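Histone-lysine N-methyltransferase, H3 lysine-9 specific SUVH6 (Arabidopsis thaliana, PDB 6A5K) methylates histone H3 to set the H3K9 mark, with S-adenosylmethionine as methyl donor, through a SET domain, and probably reads methylated DNA through its SRA domain. Local coordinates at residues A[224-227]-A[228-231]; A[371-374]-A[375-379]; A[385-388]-A[389-393]. The protein carries 1 engineered substitution. All blocks are in the same frame, centred on the assembly; numbering follows the deposited sequence.

Contact 1 (A[224-227]-A[228-231]); sequences PELS and WVEV
Leu226 lies beside Trp228, both side chains pointing the same way. Leu226 CB sits over one face of the indole in a CH-pi contact, 4.2 Å from the centroid of the five-membered ring. Its CD1 reaches along to NE1 of Trp228 at 3.6 Å. Val229 CG2 also meets Leu226 CB, at 3.9 Å. Glu225 crosses Val229 at about a right angle, and its carboxylate carbon CD rests 3.6 Å from Val229 CG1. The chain of Glu225 bends at chi2 (55°), which turns OE2 back to accept the N-H of Leu226 at 2.9 Å, on the anti side and some 22° out of the carboxylate plane.

Leu226 is the N-cap residue of helix 227-234. Its carbonyl O takes a nearly straight bond from Glu230 N, 3.1 Å away with an N-H...O angle of 160°, and a weak one from Val229 N. A water donates to Ser227 OG and accepts from Trp228 N. Leu226 also touches Asp193 and Tyr196 of strand 190-205. Glu230 OE2 packs on Glu225 CB at 3.3 Å, but the like charges stay apart, 5.3 Å from Glu225 OE1 to Glu230 OE2. The helix N-terminus would probably offset part of their mutual repulsion.

Contact 2 (A[371-374]-A[375-379]); sequences KSIP and IGSFI
Ser377 folds back over Pro374; its N-H closes the turn and its hydroxyl adds a second bond to the same carbonyl. Ser377 CB has two neighbours: Ile373 CG2 at 3.6 Å and the carbonyl O of Pro374 at 3.2 Å. From CB the hydroxyl stands beside the serine's own backbone N (chi1 -61°), which directs OG and N at the same acceptor. OG donates to Pro374 O over 2.6 Å, a short bond. OG also packs against the proline ring, 3.4 Å from Pro374 CD.

The second donor is Ser377 N, which binds Pro374 O at 3.1 Å with an N-H...O angle of 140°. Both donors come from the same face of the carbonyl plane, and both are tilted out of it by about 30°. One oxygen is thus held by two bonds from one residue. The OG bond would hold the hydroxyl in this rotamer, while the N-H bond fixes the backbone of the turn.

Next to it, Ile373 and Ile379 cross at about a right angle. Ile373 CG2 approaches Ile379 CD1 to 3.9 Å. Leu492 of strand 491-494 touches both isoleucines. Ala482 of strand 477-482 lies against Ile373 and also bonds through its backbone to Gly376 and Ser377. Asn485 OD1 accepts from Ile375 N on the first half of the turn.

Residues 374 to 377 form a type II beta turn, with Pro374 first and Gly376 third. Gly376 has positive phi, the left-handed conformation in which a side chain would press on the preceding carbonyl. Such a type II turn, with glycine at its third position, delivers the chain into edge strand 378-381, which pairs antiparallel with strand 477-482 in the SET domain.

Contact 3 (A[385-388]-A[389-393]); sequences ELLE and DSEAE
A strand-to-helix junction of the SET domain is made here, where strand 385-388 turns into helix 389-394 and Glu388 takes the N-cap position. The segment axes are 106° apart, so the helix sets off nearly across the strand. Glu388 O accepts from Ala392 N at 3.0 Å, with an N-H...O angle of 165° and the donor nearly along the C=O axis. This is the first i to i+4 bond of the helix, and Asp389 O continues the pattern with Glu393 N.

Leu387 points toward the helix from the last but one position of the strand. Its CD2 comes to 4.1 Å from CG of Glu391, the two side chains crossing obliquely. With chi1 at -174°, Glu391 carries CG to the leucine side, and the bend at chi2 then leads the carboxylate away. That carboxylate forms a salt bridge with Arg395. Asp389 OD1 is hydrogen-bonded to Thr440 OG1 of strand 436-442, which ties the first helical turn to the neighbouring strand. Ala392 also touches Thr440. On the leucine's other branch, Leu387 CD1 lies 3.7 Å from Ala392 CA and 3.9 Å from Ala392 CB.

In the fold
The three contacts follow one another along the chain without touching. Contact 1 starts helix 227-234, just after strand 211-219 of the SRA region, while contacts 2 and 3 lie in the SET domain. Contacts 1 and 2 have centres 19 Å apart, with nearest atoms about 6 Å apart. Contact 1 also meets the SET region through Glu230 on Leu489 and Val231 on Pro488. Contact 2 leads into strand 378-381, and strand 385-388 of contact 3 comes next; the centres of contacts 2 and 3 are 31 Å apart, with nearest atoms about 14 Å apart. Neither SET contact lies against the cofactor: the side chains of Ile379 and Ala392 are each about 14 Å from S-adenosylmethionine.

Contact 1 (A[224-227]-A[228-231])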
# COMPACT_ATOMS: atom_id res chain seq x y z
N PRO A 224 -15.96 -11.53 -5.58
CA PRO A 224 -14.55 -11.94 -5.61
C PRO A 224 -14.19 -12.70 -4.33
O PRO A 224 -14.78 -12.44 -3.28
CB PRO A 224 -13.79 -10.61 -5.69
CG PRO A 224 -14.78 -9.63 -6.22
CD PRO A 224 -16.12 -10.07 -5.71
N GLU A 225 -13.24 -13.62 -4.44
CA GLU A 225 -12.87 -14.46 -3.30
C GLU A 225 -12.36 -13.63 -2.12
O GLU A 225 -11.72 -12.60 -2.31
CB GLU A 225 -11.80 -15.47 -3.72
CG GLU A 225 -11.51 -16.54 -2.66
CD GLU A 225 -12.76 -17.28 -2.21
OE1 GLU A 225 -13.12 -18.28 -2.88
OE2 GLU A 225 -13.38 -16.88 -1.20
N LEU A 226 -12.66 -14.09 -0.92
CA LEU A 226 -12.11 -13.51 0.30
C LEU A 226 -10.59 -13.53 0.22
O LEU A 226 -9.99 -14.51 -0.21
CB LEU A 226 -12.59 -14.30 1.53
CG LEU A 226 -14.11 -14.30 1.75
CD1 LEU A 226 -14.53 -15.52 2.55
CD2 LEU A 226 -14.54 -13.02 2.47
N SER A 227 -9.95 -12.44 0.64
CA SER A 227 -8.49 -12.37 0.54
C SER A 227 -7.84 -13.37 1.50
O SER A 227 -6.76 -13.89 1.20
CB SER A 227 -7.98 -10.94 0.79
OG SER A 227 -8.23 -10.49 2.11
N TRP A 228 -8.48 -13.67 2.62
CA TRP A 228 -7.86 -14.60 3.56
C TRP A 228 -7.89 -16.02 2.99
O TRP A 228 -7.02 -16.83 3.28
CB TRP A 228 -8.52 -14.54 4.96
CG TRP A 228 -9.95 -15.04 5.09
CD1 TRP A 228 -11.08 -14.28 5.13
CD2 TRP A 228 -10.37 -16.40 5.26
NE1 TRP A 228 -12.19 -15.08 5.29
CE2 TRP A 228 -11.78 -16.39 5.37
CE3 TRP A 228 -9.70 -17.63 5.31
CZ2 TRP A 228 -12.53 -17.56 5.52
CZ3 TRP A 228 -10.45 -18.79 5.47
CH2 TRP A 228 -11.84 -18.74 5.58
N VAL A 229 -8.89 -16.30 2.16
CA VAL A 229 -8.95 -17.59 1.48
C VAL A 229 -7.84 -17.68 0.43
O VAL A 229 -7.16 -18.72 0.31
CB VAL A 229 -10.33 -17.79 0.82
CG1 VAL A 229 -10.31 -18.98 -0.14
CG2 VAL A 229 -11.40 -17.97 1.89
N GLU A 230 -7.64 -16.60 -0.31
CA GLU A 230 -6.57 -16.57 -1.31
C GLU A 230 -5.20 -16.75 -0.66
O GLU A 230 -4.34 -17.47 -1.18
CB GLU A 230 -6.60 -15.25 -2.10
CG GLU A 230 -7.81 -15.07 -3.02
CD GLU A 230 -7.88 -16.09 -4.16
OE1 GLU A 230 -6.97 -16.94 -4.29
OE2 GLU A 230 -8.84 -16.02 -4.95
N VAL A 231 -5.01 -16.10 0.48
CA VAL A 231 -3.75 -16.20 1.21
C VAL A 231 -3.55 -17.64 1.71
O VAL A 231 -2.47 -18.23 1.56
CB VAL A 231 -3.71 -15.21 2.40
CG1 VAL A 231 -2.55 -15.53 3.33
CG2 VAL A 231 -3.60 -13.77 1.88
O HOH W 1 -10.23 -11.30 3.80

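Contact 2 (A[371-374]-A[375-379])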
# COMPACT_ATOMS: atom_id res chain seq x y z
N LYS A 371 1.96 -10.99 1.47
CA LYS A 371 1.19 -10.36 2.53
C LYS A 371 0.81 -8.92 2.20
O LYS A 371 1.24 -8.37 1.19
CB LYS A 371 1.95 -10.42 3.86
CG LYS A 371 3.14 -9.49 3.94
CD LYS A 371 4.01 -9.82 5.15
CE LYS A 371 4.09 -11.33 5.38
NZ LYS A 371 4.93 -11.67 6.56
N SER A 372 -0.01 -8.33 3.06
CA SER A 372 -0.42 -6.95 2.85
C SER A 372 0.77 -6.01 3.04
O SER A 372 1.71 -6.32 3.76
CB SER A 372 -1.57 -6.58 3.79
OG SER A 372 -1.18 -6.64 5.15
N ILE A 373 0.72 -4.87 2.37
CA ILE A 373 1.81 -3.91 2.43
C ILE A 373 1.32 -2.58 3.01
O ILE A 373 0.45 -1.93 2.43
CB ILE A 373 2.42 -3.67 1.04
CG1 ILE A 373 3.02 -4.97 0.49
CG2 ILE A 373 3.49 -2.58 1.11
CD1 ILE A 373 3.40 -4.88 -0.98
N PRO A 374 1.88 -2.18 4.17
CA PRO A 374 1.49 -0.90 4.77
C PRO A 374 1.86 0.28 3.88
O PRO A 374 2.92 0.27 3.25
CB PRO A 374 2.30 -0.86 6.08
CG PRO A 374 2.65 -2.30 6.37
CD PRO A 374 2.82 -2.93 5.01
N ILE A 375 1.00 1.29 3.82
CA ILE A 375 1.29 2.48 3.03
C ILE A 375 2.63 3.11 3.43
O ILE A 375 2.99 3.15 4.62
CB ILE A 375 0.15 3.52 3.15
CG1 ILE A 375 0.35 4.67 2.15
CG2 ILE A 375 -0.02 4.01 4.60
CD1 ILE A 375 -0.90 5.50 1.95
N GLY A 376 3.41 3.54 2.44
CA GLY A 376 4.71 4.11 2.71
C GLY A 376 5.83 3.09 2.85
O GLY A 376 6.98 3.45 3.12
N SER A 377 5.53 1.81 2.65
CA SER A 377 6.57 0.78 2.75
C SER A 377 7.48 0.77 1.53
O SER A 377 7.02 0.94 0.40
CB SER A 377 5.96 -0.61 2.93
OG SER A 377 5.20 -0.70 4.11
N PHE A 378 8.77 0.54 1.76
CA PHE A 378 9.72 0.25 0.70
C PHE A 378 9.44 -1.13 0.11
O PHE A 378 9.21 -2.09 0.84
CB PHE A 378 11.16 0.33 1.23
CG PHE A 378 12.20 -0.17 0.26
CD1 PHE A 378 12.40 0.47 -0.95
CD2 PHE A 378 12.99 -1.26 0.58
CE1 PHE A 378 13.36 0.02 -1.84
CE2 PHE A 378 13.96 -1.71 -0.30
CZ PHE A 378 14.15 -1.07 -1.51
N ILE A 379 9.46 -1.21 -1.22
CA ILE A 379 9.21 -2.48 -1.91
C ILE A 379 10.52 -3.11 -2.36
O ILE A 379 10.96 -4.13 -1.84
CB ILE A 379 8.31 -2.29 -3.16
CG1 ILE A 379 7.05 -1.48 -2.83
CG2 ILE A 379 7.99 -3.66 -3.79
CD1 ILE A 379 6.20 -2.09 -1.70

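Contact 3 (A[385-388]-A[389-393])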
# COMPACT_ATOMS: atom_id res chain seq x y z
N GLU A 385 21.84 -2.45 -15.22
CA GLU A 385 23.08 -1.77 -15.60
C GLU A 385 22.80 -0.29 -15.83
O GLU A 385 21.92 0.06 -16.61
CB GLU A 385 23.69 -2.37 -16.87
CG GLU A 385 23.56 -3.88 -17.02
CD GLU A 385 24.16 -4.38 -18.33
OE1 GLU A 385 25.25 -3.90 -18.72
OE2 GLU A 385 23.53 -5.24 -18.99
N LEU A 386 23.56 0.58 -15.15
CA LEU A 386 23.50 2.02 -15.40
C LEU A 386 24.13 2.36 -16.74
O LEU A 386 25.28 2.01 -16.99
CB LEU A 386 24.22 2.81 -14.30
CG LEU A 386 23.47 3.32 -13.07
CD1 LEU A 386 22.15 3.97 -13.47
CD2 LEU A 386 23.25 2.21 -12.04
N LEU A 387 23.39 3.05 -17.60
CA LEU A 387 23.88 3.42 -18.93
C LEU A 387 23.55 4.88 -19.25
O LEU A 387 22.51 5.38 -18.83
CB LEU A 387 23.26 2.53 -20.00
CG LEU A 387 23.51 1.02 -20.01
CD1 LEU A 387 22.73 0.37 -21.13
CD2 LEU A 387 25.01 0.70 -20.13
N GLU A 388 24.43 5.55 -19.99
CA GLU A 388 24.04 6.78 -20.66
C GLU A 388 22.82 6.49 -21.52
O GLU A 388 22.73 5.40 -22.11
CB GLU A 388 25.17 7.33 -21.54
CG GLU A 388 26.48 7.56 -20.82
CD GLU A 388 27.58 8.02 -21.77
OE1 GLU A 388 28.20 9.06 -21.49
OE2 GLU A 388 27.83 7.33 -22.78
N ASP A 389 21.89 7.44 -21.61
CA ASP A 389 20.68 7.26 -22.42
C ASP A 389 21.00 6.79 -23.84
O ASP A 389 20.36 5.88 -24.35
CB ASP A 389 19.86 8.55 -22.48
CG ASP A 389 19.13 8.85 -21.18
OD1 ASP A 389 19.02 7.95 -20.32
OD2 ASP A 389 18.65 10.00 -21.03
N SER A 390 22.00 7.41 -24.46
CA SER A 390 22.37 7.08 -25.84
C SER A 390 22.85 5.63 -25.98
O SER A 390 22.56 4.96 -26.97
CB SER A 390 23.45 8.04 -26.36
OG SER A 390 24.66 7.85 -25.66
N GLU A 391 23.56 5.15 -24.97
CA GLU A 391 24.01 3.77 -24.96
C GLU A 391 22.85 2.79 -24.80
O GLU A 391 22.80 1.77 -25.48
CB GLU A 391 25.04 3.55 -23.85
CG GLU A 391 25.67 2.16 -23.87
CD GLU A 391 26.36 1.86 -25.19
OE1 GLU A 391 26.97 2.78 -25.77
OE2 GLU A 391 26.29 0.70 -25.65
N ALA A 392 21.92 3.09 -23.89
CA ALA A 392 20.75 2.23 -23.71
C ALA A 392 19.92 2.19 -24.98
O ALA A 392 19.41 1.14 -25.37
CB ALA A 392 19.89 2.71 -22.53
N GLU A 393 19.81 3.34 -25.65
CA GLU A 393 19.03 3.41 -26.87
C GLU A 393 19.69 2.60 -27.99
O GLU A 393 19.01 1.85 -28.70
CB GLU A 393 18.83 4.87 -27.32
CG GLU A 393 17.84 5.02 -28.47
CD GLU A 393 17.82 6.43 -29.05
OE1 GLU A 393 17.10 6.64 -30.05
OE2 GLU A 393 18.51 7.32 -28.50